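Local structure of C-domain type II peptide synthetase (Streptomyces globisporus, 4ZNM) at residues G106-E110 with S111-R115; D255-V258 with E259-A263. The protein is a condensation-domain protein, probably free-standing, of the nonribosomal peptide synthetase family, with a fold belonging to the CoA-dependent acyltransferase clan. One frame throughout, in Å; residues are numbered along the deposited sequence.

Contact 1: residues G106-E110 with S111-R115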
loop_
_atom_site.group_PDB
_atom_site.type_symbol
_atom_site.label_atom_id
_atom_site.label_comp_id
_atom_site.label_asym_id
_atom_site.label_seq_id
_atom_site.Cartn_x
_atom_site.Cartn_y
_atom_site.Cartn_z
ATOM N N GLY A 106 -23.814 -13.856 11.201
ATOM C CA GLY A 106 -25.160 -14.279 10.897
ATOM C C GLY A 106 -25.221 -15.220 9.717
ATOM O O GLY A 106 -24.455 -15.106 8.779
ATOM N N ASP A 107 -26.148 -16.161 9.765
ATOM C CA ASP A 107 -26.327 -17.102 8.658
ATOM C C ASP A 107 -27.213 -16.455 7.603
ATOM O O ASP A 107 -28.402 -16.705 7.570
ATOM C CB ASP A 107 -26.948 -18.408 9.154
ATOM C CG ASP A 107 -26.960 -19.503 8.087
ATOM O OD1 ASP A 107 -26.833 -19.180 6.888
ATOM O OD2 ASP A 107 -27.115 -20.690 8.455
ATOM N N VAL A 108 -26.628 -15.626 6.745
ATOM C CA VAL A 108 -27.420 -14.857 5.787
ATOM C C VAL A 108 -27.085 -15.245 4.342
ATOM O O VAL A 108 -26.131 -15.975 4.093
ATOM C CB VAL A 108 -27.210 -13.354 6.011
ATOM C CG1 VAL A 108 -27.810 -12.919 7.340
ATOM C CG2 VAL A 108 -25.707 -12.996 5.949
ATOM N N ASP A 109 -27.867 -14.750 3.391
ATOM C CA ASP A 109 -27.700 -15.139 1.981
ATOM C C ASP A 109 -26.407 -14.529 1.410
ATOM O O ASP A 109 -25.826 -13.603 2.006
ATOM C CB ASP A 109 -28.946 -14.739 1.166
ATOM C CG ASP A 109 -29.168 -13.240 1.109
ATOM O OD1 ASP A 109 -28.184 -12.492 0.929
ATOM O OD2 ASP A 109 -30.339 -12.811 1.224
ATOM N N GLU A 110 -25.929 -15.045 0.283
ATOM C CA GLU A 110 -24.568 -14.726 -0.175
ATOM C C GLU A 110 -24.303 -13.229 -0.315
ATOM O O GLU A 110 -23.262 -12.723 0.157
ATOM C CB GLU A 110 -24.278 -15.421 -1.512
ATOM C CG GLU A 110 -22.889 -15.073 -2.126
ATOM C CD GLU A 110 -21.720 -15.344 -1.168
ATOM O OE1 GLU A 110 -21.904 -16.162 -0.240
ATOM O OE2 GLU A 110 -20.621 -14.740 -1.328
ATOM N N SER A 111 -25.201 -12.498 -0.973
ATOM C CA SER A 111 -24.946 -11.064 -1.167
ATOM C C SER A 111 -24.833 -10.351 0.195
ATOM O O SER A 111 -24.054 -9.412 0.369
ATOM C CB SER A 111 -26.021 -10.402 -2.023
ATOM O OG SER A 111 -27.286 -10.440 -1.399
ATOM N N GLU A 112 -25.599 -10.797 1.173
ATOM C CA GLU A 112 -25.521 -10.159 2.470
ATOM C C GLU A 112 -24.185 -10.490 3.160
ATOM O O GLU A 112 -23.678 -9.678 3.945
ATOM C CB GLU A 112 -26.706 -10.574 3.332
ATOM C CG GLU A 112 -26.801 -9.838 4.667
ATOM C CD GLU A 112 -27.004 -8.336 4.501
ATOM O OE1 GLU A 112 -27.502 -7.900 3.437
ATOM O OE2 GLU A 112 -26.650 -7.591 5.440
ATOM N N ARG A 113 -23.611 -11.657 2.845
ATOM C CA ARG A 113 -22.293 -12.065 3.367
ATOM C C ARG A 113 -21.113 -11.212 2.861
ATOM O O ARG A 113 -20.214 -10.858 3.634
ATOM C CB ARG A 113 -22.038 -13.537 3.035
ATOM C CG ARG A 113 -22.927 -14.470 3.886
ATOM C CD ARG A 113 -22.585 -15.929 3.802
ATOM N NE ARG A 113 -23.688 -16.718 4.375
ATOM C CZ ARG A 113 -23.583 -17.979 4.769
ATOM N NH1 ARG A 113 -22.440 -18.635 4.607
ATOM N NH2 ARG A 113 -24.622 -18.591 5.328
ATOM N N VAL A 114 -21.106 -10.895 1.573
ATOM C CA VAL A 114 -20.022 -10.098 0.992
ATOM C C VAL A 114 -20.055 -8.705 1.619
ATOM O O VAL A 114 -19.025 -8.085 1.909
ATOM C CB VAL A 114 -20.149 -9.992 -0.517
ATOM C CG1 VAL A 114 -18.893 -9.359 -1.105
ATOM C CG2 VAL A 114 -20.403 -11.360 -1.128
ATOM N N ARG A 115 -21.283 -8.250 1.816
ATOM C CA ARG A 115 -21.589 -6.960 2.369
ATOM C C ARG A 115 -21.168 -6.902 3.825
ATOM O O ARG A 115 -20.504 -5.953 4.235
ATOM C CB ARG A 115 -23.088 -6.704 2.208
ATOM C CG ARG A 115 -23.638 -5.411 2.757
ATOM C CD ARG A 115 -25.170 -5.467 2.665
ATOM N NE ARG A 115 -25.847 -4.316 3.261
ATOM C CZ ARG A 115 -26.126 -4.187 4.559
ATOM N NH1 ARG A 115 -25.772 -5.133 5.427
ATOM N NH2 ARG A 115 -26.755 -3.101 4.995
#
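Asp109 and Glu112 meet at the N-terminus of helix 110-125, where Asp109 occupies the N-cap position and its carboxylate closes the first turn. The capping bond runs from Glu112 N to Asp109 OD1, is 3.1 Å long and enters nearly in line with the C-O bond, with an N-H...O angle of 154°. The hydroxyl of Ser111 donates to the same oxygen from above the carboxylate plane, so two donors grip OD1. A chi1 of 64° sets the Asp109 carboxylate between its own backbone N and carbonyl carbon, which brings OD1 to Glu112 N and the Ser111 hydroxyl. Backbone bonds then take over, Arg113 N to Asp109 O and Val114 N to Glu110 O.

The charged interactions centre on Arg113, whose chain runs extended from CG to NE, back along the incoming loop. Its NE donates to Val108 O at 2.6 Å, with the acceptor tilted somewhat out of the guanidinium plane. NH2 forms a salt bridge to Asp107 OD1 at 2.8 Å; this oxygen lies at the guanidinium edge, although the carboxylate and guanidinium planes are 70° apart. NH1 is bridged to Asp145 and Asp148, so the loop after strand 101-104 and these two acids share one cation. Glu110 OE1 forms a salt bridge with Arg53 on strand 47-55, joining the first helical turn to the sheet. Glu112, its chain bent at chi2, forms salt bridges with Arg116 and Arg115, its OE2 lying 2.6 Å from Arg115 NH1.

In the nonpolar part, Val108 CG2 rests 3.6 Å from CG of Glu112 and 3.8 Å from CG of Arg113. A methyl also lies beside a carboxylate oxygen, Val114 CG2 being 3.4 Å from Glu110 OE2.

Contact 2: residues D255-V258 with E259-A263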
loop_
_atom_site.group_PDB
_atom_site.type_symbol
_atom_site.label_atom_id
_atom_site.label_comp_id
_atom_site.label_asym_id
_atom_site.label_seq_id
_atom_site.Cartn_x
_atom_site.Cartn_y
_atom_site.Cartn_z
ATOM N N ASP A 255 -10.802 -4.992 -19.427
ATOM C CA ASP A 255 -10.373 -5.774 -20.575
ATOM C C ASP A 255 -9.698 -4.874 -21.619
ATOM O O ASP A 255 -8.683 -5.264 -22.199
ATOM C CB ASP A 255 -11.560 -6.528 -21.170
ATOM C CG ASP A 255 -11.983 -7.719 -20.319
ATOM O OD1 ASP A 255 -11.527 -7.835 -19.157
ATOM O OD2 ASP A 255 -12.782 -8.540 -20.813
ATOM N N ALA A 256 -10.224 -3.665 -21.825
ATOM C CA ALA A 256 -9.622 -2.732 -22.780
ATOM C C ALA A 256 -8.233 -2.291 -22.318
ATOM O O ALA A 256 -7.318 -2.133 -23.127
ATOM C CB ALA A 256 -10.512 -1.521 -22.987
ATOM N N VAL A 257 -8.066 -2.094 -21.021
ATOM C CA VAL A 257 -6.775 -1.669 -20.474
ATOM C C VAL A 257 -5.751 -2.775 -20.681
ATOM O O VAL A 257 -4.654 -2.527 -21.161
ATOM C CB VAL A 257 -6.878 -1.309 -18.988
ATOM C CG1 VAL A 257 -5.516 -1.196 -18.362
ATOM C CG2 VAL A 257 -7.634 0.001 -18.805
ATOM N N VAL A 258 -6.122 -4.004 -20.318
ATOM C CA VAL A 258 -5.233 -5.164 -20.472
ATOM C C VAL A 258 -4.816 -5.402 -21.921
ATOM O O VAL A 258 -3.655 -5.689 -22.194
ATOM C CB VAL A 258 -5.904 -6.441 -19.910
ATOM C CG1 VAL A 258 -5.126 -7.694 -20.316
ATOM C CG2 VAL A 258 -6.026 -6.354 -18.394
ATOM N N GLU A 259 -5.780 -5.332 -22.835
ATOM C CA GLU A 259 -5.530 -5.538 -24.263
ATOM C C GLU A 259 -4.644 -4.427 -24.843
ATOM O O GLU A 259 -3.719 -4.698 -25.613
ATOM C CB GLU A 259 -6.853 -5.607 -25.030
ATOM C CG GLU A 259 -7.562 -6.961 -24.910
ATOM C CD GLU A 259 -9.052 -6.902 -25.234
ATOM O OE1 GLU A 259 -9.477 -5.967 -25.945
ATOM O OE2 GLU A 259 -9.798 -7.794 -24.774
ATOM N N PHE A 260 -4.923 -3.180 -24.466
ATOM C CA PHE A 260 -4.114 -2.066 -24.937
ATOM C C PHE A 260 -2.668 -2.266 -24.511
ATOM O O PHE A 260 -1.737 -2.108 -25.288
ATOM C CB PHE A 260 -4.619 -0.734 -24.395
ATOM C CG PHE A 260 -3.628 0.383 -24.573
ATOM C CD1 PHE A 260 -3.522 1.051 -25.791
ATOM C CD2 PHE A 260 -2.771 0.725 -23.551
ATOM C CE1 PHE A 260 -2.592 2.056 -25.960
ATOM C CE2 PHE A 260 -1.848 1.730 -23.708
ATOM C CZ PHE A 260 -1.751 2.394 -24.922
ATOM N N SER A 261 -2.508 -2.592 -23.241
ATOM C CA SER A 261 -1.205 -2.702 -22.617
ATOM C C SER A 261 -0.399 -3.829 -23.238
ATOM O O SER A 261 0.748 -3.639 -23.636
ATOM C CB SER A 261 -1.375 -2.936 -21.110
ATOM O OG SER A 261 -1.926 -1.783 -20.479
ATOM N N ARG A 262 -1.013 -5.004 -23.310
ATOM C CA ARG A 262 -0.422 -6.158 -23.991
ATOM C C ARG A 262 0.120 -5.774 -25.361
ATOM O O ARG A 262 1.282 -6.045 -25.699
ATOM C CB ARG A 262 -1.470 -7.280 -24.139
ATOM C CG ARG A 262 -0.902 -8.639 -24.631
ATOM C CD ARG A 262 -1.919 -9.476 -25.439
ATOM N NE ARG A 262 -2.518 -8.732 -26.553
ATOM C CZ ARG A 262 -2.052 -8.700 -27.805
ATOM N NH1 ARG A 262 -0.960 -9.372 -28.158
ATOM N NH2 ARG A 262 -2.693 -7.980 -28.718
ATOM N N ALA A 263 -0.731 -5.150 -26.164
ATOM C CA ALA A 263 -0.361 -4.825 -27.537
ATOM C C ALA A 263 0.734 -3.753 -27.579
ATOM O O ALA A 263 1.607 -3.808 -28.439
ATOM C CB ALA A 263 -1.587 -4.379 -28.329
#
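Ser261 meets Val257 one turn back by two routes, its N and OG both lying near Val257 O. Among the backbone bonds, Ser261 N donates to Val257 O at 3.0 Å with an N-H...O angle of 157°. The hydroxyl OG lies 2.9 Å from the same carbonyl oxygen, Val257 O; chi1 of -68° places OG beside its own backbone N and over the preceding turn. Thr271 OG1, in helix 268-284, is a hydrogen-bond partner of the same OG.

The remaining backbone bonds follow the i to i+4 pattern of an alpha helix: Glu259 N to Asp255 O, Phe260 N to Ala256 O, and Arg262 N to Val258 O at 2.9 Å. Together they form the middle and later turns of helix 251-264, which follows strand 242-249 in the condensation-domain fold. Its inner face packs on other helices: Ala256 and Val257 touch helix 435-454, whereas the Phe260 side chain touches Arg327 and Val330 of helix 326-335.

The Glu259 chain extends back past Asp255 O, with its CG 3.4 Å from that oxygen, and its carboxylate remains apart from the like-charged Asp255, with Glu259 OE2 5.0 Å from Asp255 OD2. Both distances are uncertain, because the Glu259 chain is poorly ordered.

Contact 1 comes first along the chain and closes before contact 2 opens; both belong to the condensation domain. Their centres are 34 Å apart and their nearest atoms about 20 Å apart, so they do not touch. Contact 1 is a surface helix start following strand 101-104, an outermost strand of the six-stranded mixed sheet, and reaches strand 47-55 of that sheet. The partly buried contact 2 belongs to a helix following strand 242-249, at an edge of the five-stranded sheet. The two therefore describe separate sheet-and-helix regions: a charged helix entry in one, and a mid-helix turn packed against neighbouring helices in the other.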